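Local coordinates for protein MAU2 chromatid cohesion factor homolog (Saccharomyces cerevisiae, PDB 4XDN) that pairs with SCC2 to form the complex needed for cohesin to associate with chromosomes, and thus supports sister chromatid cohesion, at residues A[383-388]-A[409-414]. Numbering follows the deposited sequence.
Sequences LEFCEF and LGPSPG. With SO4 (sulfate ion), chain C.
Pro411 lies between the side chains of Phe385 and Phe388, and its CH-pi contact with Phe385 is well defined: CB sits 3.8 Å from the centroid of the Phe385 ring, only 16° off the ring normal, hence over the face. The ring reaches it although the CB of Phe385 points away from the loop, because chi1 of -81° sets CG beside the backbone N and brings the CD1–CE1 side of the ring under the proline.

The remaining apolar contacts are looser. Phe388 CB touches Pro411 CG and Leu409 CB, each at 3.9 Å, and Leu409 CB lies at the edge of the Phe388 ring. Leu409, the first modelled residue after a gap, is poorly ordered, so its part carries less weight.

No hydrogen bond joins 383-388 to 409-414. Glu384 CB meets Pro411 CB at 3.7 Å; beyond it the extended chain (chi2 170°) passes the carbonyl oxygen of Leu409, CD 3.6 Å from that O, and OE1 ends 3.5 Å from Pro411 CA, all plain contact.

Polar contacts of the loop lead elsewhere. Gly414 N, at the N-cap of helix 415-426, donates to sulfate O3 over 2.7 Å at an N-H...O angle of 158°; Val416 N and Arg417 NE also bind this ion, probably from the crystallisation liquor. Ser412 OG is hydrogen-bonded to the backbone of the other protein's chain.

Phe385 and Ser412 pack on that backbone and Phe388 on an apolar side chain there, making this helix-loop junction part of the interface. Within the fold, the loop leading into helix 415-426 lies against helix 369-398; Phe388 stacks on Tyr415 and touches Leu419, while Leu383 and Cys386 pack on helix 339-360.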
ATOM      1  N   LEU A 383       4.815   9.952   6.909  1.00 33.23           N
ATOM      2  CA  LEU A 383       4.701  10.675   8.173  1.00 33.79           C
ATOM      3  C   LEU A 383       3.432  10.240   8.900  1.00 33.49           C
ATOM      4  O   LEU A 383       3.428  10.070  10.119  1.00 34.05           O
ATOM      5  CB  LEU A 383       4.681  12.190   7.952  1.00 33.40           C
ATOM      6  CG  LEU A 383       5.908  12.854   7.321  1.00 34.91           C
ATOM      7  CD1 LEU A 383       5.666  14.350   7.156  1.00 35.54           C
ATOM      8  CD2 LEU A 383       7.166  12.609   8.143  1.00 38.47           C
ATOM      9  N   GLU A 384       2.357  10.057   8.140  1.00 33.60           N
ATOM     10  CA  GLU A 384       1.078   9.663   8.713  1.00 35.94           C
ATOM     11  C   GLU A 384       1.133   8.235   9.250  1.00 34.88           C
ATOM     12  O   GLU A 384       0.486   7.919  10.249  1.00 32.83           O
ATOM     13  CB  GLU A 384      -0.036   9.805   7.676  1.00 40.18           C
ATOM     14  CG  GLU A 384      -0.402  11.250   7.376  1.00 44.93           C
ATOM     15  CD  GLU A 384      -1.317  11.390   6.177  1.00 49.77           C
ATOM     16  OE1 GLU A 384      -1.726  10.355   5.608  1.00 51.65           O
ATOM     17  OE2 GLU A 384      -1.627  12.539   5.799  1.00 52.75           O
ATOM     18  N   PHE A 385       1.908   7.376   8.591  1.00 34.58           N
ATOM     19  CA  PHE A 385       2.104   6.012   9.069  1.00 31.92           C
ATOM     20  C   PHE A 385       2.863   6.008  10.396  1.00 32.96           C
ATOM     21  O   PHE A 385       2.546   5.230  11.295  1.00 32.62           O
ATOM     22  CB  PHE A 385       2.860   5.169   8.039  1.00 28.69           C
ATOM     23  CG  PHE A 385       1.995   4.640   6.925  1.00 28.93           C
ATOM     24  CD1 PHE A 385       0.946   3.776   7.193  1.00 29.63           C
ATOM     25  CD2 PHE A 385       2.248   4.986   5.607  1.00 28.74           C
ATOM     26  CE1 PHE A 385       0.156   3.282   6.170  1.00 31.69           C
ATOM     27  CE2 PHE A 385       1.461   4.494   4.579  1.00 28.85           C
ATOM     28  CZ  PHE A 385       0.415   3.642   4.861  1.00 29.62           C
ATOM     29  N   CYS A 386       3.859   6.881  10.510  1.00 32.76           N
ATOM     30  CA  CYS A 386       4.674   6.962  11.718  1.00 33.96           C
ATOM     31  C   CYS A 386       3.833   7.333  12.933  1.00 36.44           C
ATOM     32  O   CYS A 386       3.969   6.732  13.997  1.00 37.17           O
ATOM     33  CB  CYS A 386       5.801   7.982  11.542  1.00 34.91           C
ATOM     34  SG  CYS A 386       7.127   7.463  10.421  1.00 32.45           S
ATOM     35  N   GLU A 387       2.945   8.285  12.756  1.00 36.29           N
ATOM     36  CA  GLU A 387       2.074   8.735  13.802  1.00 38.55           C
ATOM     37  C   GLU A 387       1.056   7.696  14.145  1.00 36.71           C
ATOM     38  O   GLU A 387       0.723   7.495  15.263  1.00 35.08           O
ATOM     39  CB  GLU A 387       1.309   9.982  13.381  1.00 42.52           C
ATOM     40  CG  GLU A 387       2.082  11.267  13.375  1.00 48.28           C
ATOM     41  CD  GLU A 387       2.486  11.749  14.744  1.00 54.61           C
ATOM     42  OE1 GLU A 387       1.977  11.212  15.748  1.00 56.20           O
ATOM     43  OE2 GLU A 387       3.323  12.667  14.801  1.00 59.07           O
ATOM     44  N   PHE A 388       0.536   7.066  13.137  1.00 33.28           N
ATOM     45  CA  PHE A 388      -0.505   6.062  13.337  1.00 31.80           C
ATOM     46  C   PHE A 388       0.017   4.887  14.159  1.00 32.54           C
ATOM     47  O   PHE A 388      -0.627   4.456  15.114  1.00 31.59           O
ATOM     48  CB  PHE A 388      -1.044   5.551  11.999  1.00 30.71           C
ATOM     49  CG  PHE A 388      -1.944   4.352  12.133  1.00 27.98           C
ATOM     50  CD1 PHE A 388      -3.265   4.501  12.521  1.00 27.83           C
ATOM     51  CD2 PHE A 388      -1.467   3.077  11.882  1.00 27.11           C
ATOM     52  CE1 PHE A 388      -4.094   3.404  12.653  1.00 27.06           C
ATOM     53  CE2 PHE A 388      -2.292   1.973  12.012  1.00 28.07           C
ATOM     54  CZ  PHE A 388      -3.607   2.137  12.397  1.00 27.44           C
ATOM     55  N   LEU A 409      -3.695  11.238  11.738  1.00 80.34           N
ATOM     56  CA  LEU A 409      -3.085  10.112  11.045  1.00 76.57           C
ATOM     57  C   LEU A 409      -3.884   9.819   9.766  1.00 74.31           C
ATOM     58  O   LEU A 409      -3.659  10.465   8.742  1.00 75.45           O
ATOM     59  CB  LEU A 409      -2.994   8.875  11.963  1.00 74.03           C
ATOM     60  CG  LEU A 409      -3.506   8.916  13.415  1.00 72.39           C
ATOM     61  CD1 LEU A 409      -2.697   9.896  14.276  1.00 72.90           C
ATOM     62  CD2 LEU A 409      -5.008   9.201  13.517  1.00 72.86           C
ATOM     63  N   GLY A 410      -4.828   8.883   9.832  1.00 70.87           N
ATOM     64  CA  GLY A 410      -5.581   8.457   8.664  1.00 68.39           C
ATOM     65  C   GLY A 410      -4.746   8.208   7.418  1.00 64.80           C
ATOM     66  O   GLY A 410      -5.079   8.715   6.346  1.00 67.96           O
ATOM     67  N   PRO A 411      -3.656   7.432   7.543  1.00 58.02           N
ATOM     68  CA  PRO A 411      -2.858   7.129   6.351  1.00 54.92           C
ATOM     69  C   PRO A 411      -3.579   6.172   5.407  1.00 52.57           C
ATOM     70  O   PRO A 411      -3.367   6.232   4.196  1.00 51.41           O
ATOM     71  CB  PRO A 411      -1.595   6.485   6.928  1.00 53.22           C
ATOM     72  CG  PRO A 411      -2.035   5.882   8.204  1.00 52.65           C
ATOM     73  CD  PRO A 411      -3.106   6.785   8.748  1.00 54.90           C
ATOM     74  N   SER A 412      -4.416   5.304   5.969  1.00 50.85           N
ATOM     75  CA  SER A 412      -5.208   4.362   5.188  1.00 50.80           C
ATOM     76  C   SER A 412      -6.692   4.540   5.500  1.00 49.36           C
ATOM     77  O   SER A 412      -7.043   5.077   6.551  1.00 47.53           O
ATOM     78  CB  SER A 412      -4.779   2.924   5.475  1.00 52.41           C
ATOM     79  OG  SER A 412      -3.425   2.713   5.115  1.00 54.23           O
ATOM     80  N   PRO A 413      -7.570   4.093   4.587  1.00 50.13           N
ATOM     81  CA  PRO A 413      -9.016   4.230   4.809  1.00 50.65           C
ATOM     82  C   PRO A 413      -9.517   3.453   6.023  1.00 48.75           C
ATOM     83  O   PRO A 413      -9.306   2.244   6.115  1.00 48.24           O
ATOM     84  CB  PRO A 413      -9.625   3.664   3.519  1.00 51.93           C
ATOM     85  CG  PRO A 413      -8.549   3.768   2.504  1.00 52.86           C
ATOM     86  CD  PRO A 413      -7.273   3.551   3.249  1.00 51.43           C
ATOM     87  N   GLY A 414     -10.174   4.152   6.945  1.00 48.35           N
ATOM     88  CA  GLY A 414     -10.799   3.513   8.091  1.00 46.78           C
ATOM     89  C   GLY A 414      -9.945   3.468   9.345  1.00 43.80           C
ATOM     90  O   GLY A 414     -10.404   3.003  10.386  1.00 41.01           O
TER
HETATM   91  S   SO4 C 701     -10.661   7.403   8.229  1.00 48.99           S
HETATM   92  O1  SO4 C 701      -9.213   7.528   8.386  1.00 48.42           O
HETATM   93  O2  SO4 C 701     -11.276   8.726   8.259  1.00 50.20           O
HETATM   94  O3  SO4 C 701     -10.957   6.752   6.954  1.00 47.22           O
HETATM   95  O4  SO4 C 701     -11.199   6.604   9.324  1.00 47.24           O